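Local coordinates for OmpA family protein (Klebsiella pneumoniae subsp. pneumoniae, PDB 7RJJ) that probably binds the peptidoglycan of the cell wall through its C-terminal OmpA-like domain, which here holds D-alanine, at residues M12-T17 with E69-W74. Numbering follows the deposited sequence.
Sequences MSLFDT and ESVRDW
The backbones of L14 and V71 come nearest at 9.4 Å between their CA atoms, with the loop 12-17, bent into an inverse gamma turn at S13, facing residues 69-74 of helix 57-77, and side chains alone span the gap. This is the core of an OmpA-like peptidoglycan-binding domain, where the loop after strand 7-8 runs on to the D-alanine pocket at T17. V71 carries the helix side of the contact: its two methyls divide the work between three loop residues. CG1, set anti to the backbone N (chi1 171°), receives the methyl end of M12, a selenomethionine, with CE at 3.9 Å from V71 CG1. M12 gets there by running out extended through chi2 and then bending at chi3 (-57°), which swings CE round toward the helix. The other methyl, CG2, meets F15 at the ring edge and near its plane, F15 CZ lying 4.2 Å from V71 CG2, and the two side chains meet at about a right angle. L14 adds a looser touch, its CD1 4.4 Å from the same CG2, while its CB sits over one face of the F15 ring, 4.0 Å above the plane and displaced toward the rim. V112 and I114 of strand 112-117 also pack on V71, and L14 reaches R29 and L30 of helix 27-38, so the loop lies packed among strand 112-117 and helices 27-38 and 57-77. The F15 side chain is about 6 Å from the bound D-alanine, and F15 O takes a hydrogen bond from NE of R110, a residue of the pocket.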
HETATM    1  N   MSE A  12       4.665   0.549   4.179  1.00 18.58           N
HETATM    2  CA  MSE A  12       5.691   0.836   3.186  1.00 18.87           C
HETATM    3  C   MSE A  12       5.561   2.285   2.714  1.00 18.73           C
HETATM    4  O   MSE A  12       4.679   2.604   1.919  1.00 17.93           O
HETATM    5  CB  MSE A  12       5.564  -0.122   1.991  1.00 18.75           C
HETATM    6  CG  MSE A  12       6.007  -1.555   2.272  1.00 19.53           C
HETATM    7 SE   MSE A  12       5.849  -2.684   0.660  0.80 19.21          SE
HETATM    8  CE  MSE A  12       3.958  -2.444   0.239  1.00 16.61           C
ATOM      9  N   SER A  13       6.428   3.162   3.241  1.00 19.62           N
ATOM     10  CA  SER A  13       6.463   4.569   2.874  1.00 20.22           C
ATOM     11  C   SER A  13       7.343   4.721   1.625  1.00 20.94           C
ATOM     12  O   SER A  13       8.548   5.068   1.777  1.00 22.64           O
ATOM     13  CB  SER A  13       6.966   5.390   4.038  1.00 22.09           C
ATOM     14  OG  SER A  13       6.140   5.181   5.182  1.00 21.71           O
ATOM     15  N   LEU A  14       6.749   4.540   0.446  1.00 19.93           N
ATOM     16  CA  LEU A  14       7.483   4.476  -0.851  1.00 21.00           C
ATOM     17  C   LEU A  14       7.145   5.654  -1.767  1.00 21.62           C
ATOM     18  O   LEU A  14       7.358   5.487  -2.994  1.00 22.36           O
ATOM     19  CB  LEU A  14       7.055   3.194  -1.589  1.00 19.85           C
ATOM     20  CG  LEU A  14       7.048   1.894  -0.793  1.00 19.35           C
ATOM     21  CD1 LEU A  14       6.494   0.752  -1.645  1.00 18.71           C
ATOM     22  CD2 LEU A  14       8.427   1.554  -0.273  1.00 21.01           C
ATOM     23  N   PHE A  15       6.701   6.798  -1.240  1.00 21.83           N
ATOM     24  CA  PHE A  15       6.229   7.846  -2.186  1.00 22.83           C
ATOM     25  C   PHE A  15       6.633   9.271  -1.804  1.00 25.06           C
ATOM     26  O   PHE A  15       6.569   9.641  -0.607  1.00 24.73           O
ATOM     27  CB  PHE A  15       4.698   7.830  -2.244  1.00 21.18           C
ATOM     28  CG  PHE A  15       4.123   6.473  -2.531  1.00 19.26           C
ATOM     29  CD1 PHE A  15       4.070   5.992  -3.831  1.00 19.18           C
ATOM     30  CD2 PHE A  15       3.690   5.655  -1.500  1.00 17.83           C
ATOM     31  CE1 PHE A  15       3.580   4.726  -4.095  1.00 17.82           C
ATOM     32  CE2 PHE A  15       3.208   4.388  -1.764  1.00 16.54           C
ATOM     33  CZ  PHE A  15       3.144   3.930  -3.063  1.00 16.61           C
ATOM     34  N   ASP A  16       7.019  10.033  -2.842  1.00 27.61           N
ATOM     35  CA  ASP A  16       7.324  11.480  -2.728  1.00 30.50           C
ATOM     36  C   ASP A  16       5.999  12.232  -2.873  1.00 30.09           C
ATOM     37  O   ASP A  16       5.005  11.612  -3.365  1.00 28.13           O
ATOM     38  CB  ASP A  16       8.332  11.950  -3.782  1.00 34.18           C
ATOM     39  CG  ASP A  16       9.770  11.425  -3.583  1.00 36.22           C
ATOM     40  OD1 ASP A  16      10.224  11.245  -2.440  1.00 37.71           O
ATOM     41  OD2 ASP A  16      10.391  11.115  -4.625  1.00 38.68           O
ATOM     42  N   THR A  17       5.993  13.497  -2.447  1.00 31.39           N
ATOM     43  CA  THR A  17       4.805  14.388  -2.480  1.00 32.35           C
ATOM     44  C   THR A  17       4.108  14.322  -3.844  1.00 32.21           C
ATOM     45  O   THR A  17       4.813  14.369  -4.864  1.00 33.63           O
ATOM     46  CB  THR A  17       5.211  15.829  -2.149  1.00 35.25           C
ATOM     47  OG1 THR A  17       5.813  15.801  -0.853  1.00 35.20           O
ATOM     48  CG2 THR A  17       4.050  16.799  -2.177  1.00 36.53           C
ATOM     49  N   GLU A  69      -2.770   1.158  -6.200  1.00 13.69           N
ATOM     50  CA  GLU A  69      -2.718   0.529  -7.552  1.00 14.94           C
ATOM     51  C   GLU A  69      -1.259   0.327  -8.001  1.00 15.43           C
ATOM     52  O   GLU A  69      -1.006  -0.694  -8.658  1.00 15.59           O
ATOM     53  CB  GLU A  69      -3.508   1.356  -8.559  1.00 16.73           C
ATOM     54  CG  GLU A  69      -5.001   1.325  -8.295  1.00 17.17           C
ATOM     55  CD  GLU A  69      -5.809   2.285  -9.148  1.00 19.62           C
ATOM     56  OE1 GLU A  69      -5.198   3.135  -9.825  1.00 21.96           O
ATOM     57  OE2 GLU A  69      -7.048   2.196  -9.118  1.00 21.29           O
ATOM     58  N   SER A  70      -0.354   1.263  -7.695  1.00 16.20           N
ATOM     59  CA  SER A  70       1.080   1.110  -8.085  1.00 17.26           C
ATOM     60  C   SER A  70       1.670  -0.142  -7.416  1.00 16.30           C
ATOM     61  O   SER A  70       2.405  -0.882  -8.089  1.00 17.08           O
ATOM     62  CB  SER A  70       1.902   2.331  -7.752  1.00 18.34           C
ATOM     63  OG  SER A  70       1.531   3.444  -8.554  1.00 20.25           O
ATOM     64  N   VAL A  71       1.390  -0.333  -6.123  1.00 15.17           N
ATOM     65  CA  VAL A  71       1.882  -1.519  -5.358  1.00 14.52           C
ATOM     66  C   VAL A  71       1.199  -2.775  -5.905  1.00 14.58           C
ATOM     67  O   VAL A  71       1.916  -3.751  -6.164  1.00 14.75           O
ATOM     68  CB  VAL A  71       1.681  -1.325  -3.845  1.00 13.56           C
ATOM     69  CG1 VAL A  71       1.962  -2.586  -3.054  1.00 13.28           C
ATOM     70  CG2 VAL A  71       2.534  -0.183  -3.321  1.00 14.25           C
ATOM     71  N   ARG A  72      -0.117  -2.733  -6.130  1.00 14.47           N
ATOM     72  CA  ARG A  72      -0.811  -3.911  -6.717  1.00 15.50           C
ATOM     73  C   ARG A  72      -0.113  -4.272  -8.032  1.00 16.40           C
ATOM     74  O   ARG A  72       0.299  -5.443  -8.191  1.00 16.74           O
ATOM     75  CB  ARG A  72      -2.293  -3.622  -6.992  1.00 15.94           C
ATOM     76  CG  ARG A  72      -3.009  -4.712  -7.779  1.00 17.55           C
ATOM     77  CD  ARG A  72      -4.302  -4.211  -8.381  1.00 19.52           C
ATOM     78  NE  ARG A  72      -4.018  -3.196  -9.388  1.00 21.57           N
ATOM     79  CZ  ARG A  72      -4.876  -2.286  -9.820  1.00 22.10           C
ATOM     80  NH1 ARG A  72      -6.097  -2.223  -9.319  1.00 23.09           N
ATOM     81  NH2 ARG A  72      -4.488  -1.401 -10.721  1.00 23.96           N
ATOM     82  N   ASP A  73       0.075  -3.281  -8.901  1.00 17.24           N
ATOM     83  CA  ASP A  73       0.689  -3.502 -10.239  1.00 19.03           C
ATOM     84  C   ASP A  73       2.086  -4.122 -10.094  1.00 18.97           C
ATOM     85  O   ASP A  73       2.416  -5.028 -10.883  1.00 19.34           O
ATOM     86  CB  ASP A  73       0.793  -2.203 -11.044  1.00 21.04           C
ATOM     87  CG  ASP A  73      -0.523  -1.604 -11.508  1.00 22.32           C
ATOM     88  OD1 ASP A  73      -1.584  -2.192 -11.221  1.00 21.61           O
ATOM     89  OD2 ASP A  73      -0.462  -0.537 -12.168  1.00 25.32           O
ATOM     90  N   TRP A  74       2.870  -3.660  -9.118  1.00 18.21           N
ATOM     91  CA  TRP A  74       4.231  -4.231  -8.941  1.00 18.91           C
ATOM     92  C   TRP A  74       4.122  -5.699  -8.525  1.00 18.73           C
ATOM     93  O   TRP A  74       4.775  -6.568  -9.104  1.00 19.69           O
ATOM     94  CB  TRP A  74       5.033  -3.417  -7.923  1.00 18.62           C
ATOM     95  CG  TRP A  74       6.478  -3.803  -7.843  1.00 19.89           C
ATOM     96  CD1 TRP A  74       7.521  -3.205  -8.492  1.00 21.68           C
ATOM     97  CD2 TRP A  74       7.047  -4.874  -7.069  1.00 19.87           C
ATOM     98  NE1 TRP A  74       8.699  -3.812  -8.156  1.00 22.75           N
ATOM     99  CE2 TRP A  74       8.439  -4.854  -7.302  1.00 21.85           C
ATOM    100  CE3 TRP A  74       6.525  -5.847  -6.210  1.00 18.86           C
ATOM    101  CZ2 TRP A  74       9.307  -5.764  -6.699  1.00 22.83           C
ATOM    102  CZ3 TRP A  74       7.383  -6.744  -5.612  1.00 19.80           C
ATOM    103  CH2 TRP A  74       8.756  -6.704  -5.858  1.00 21.84           C
TER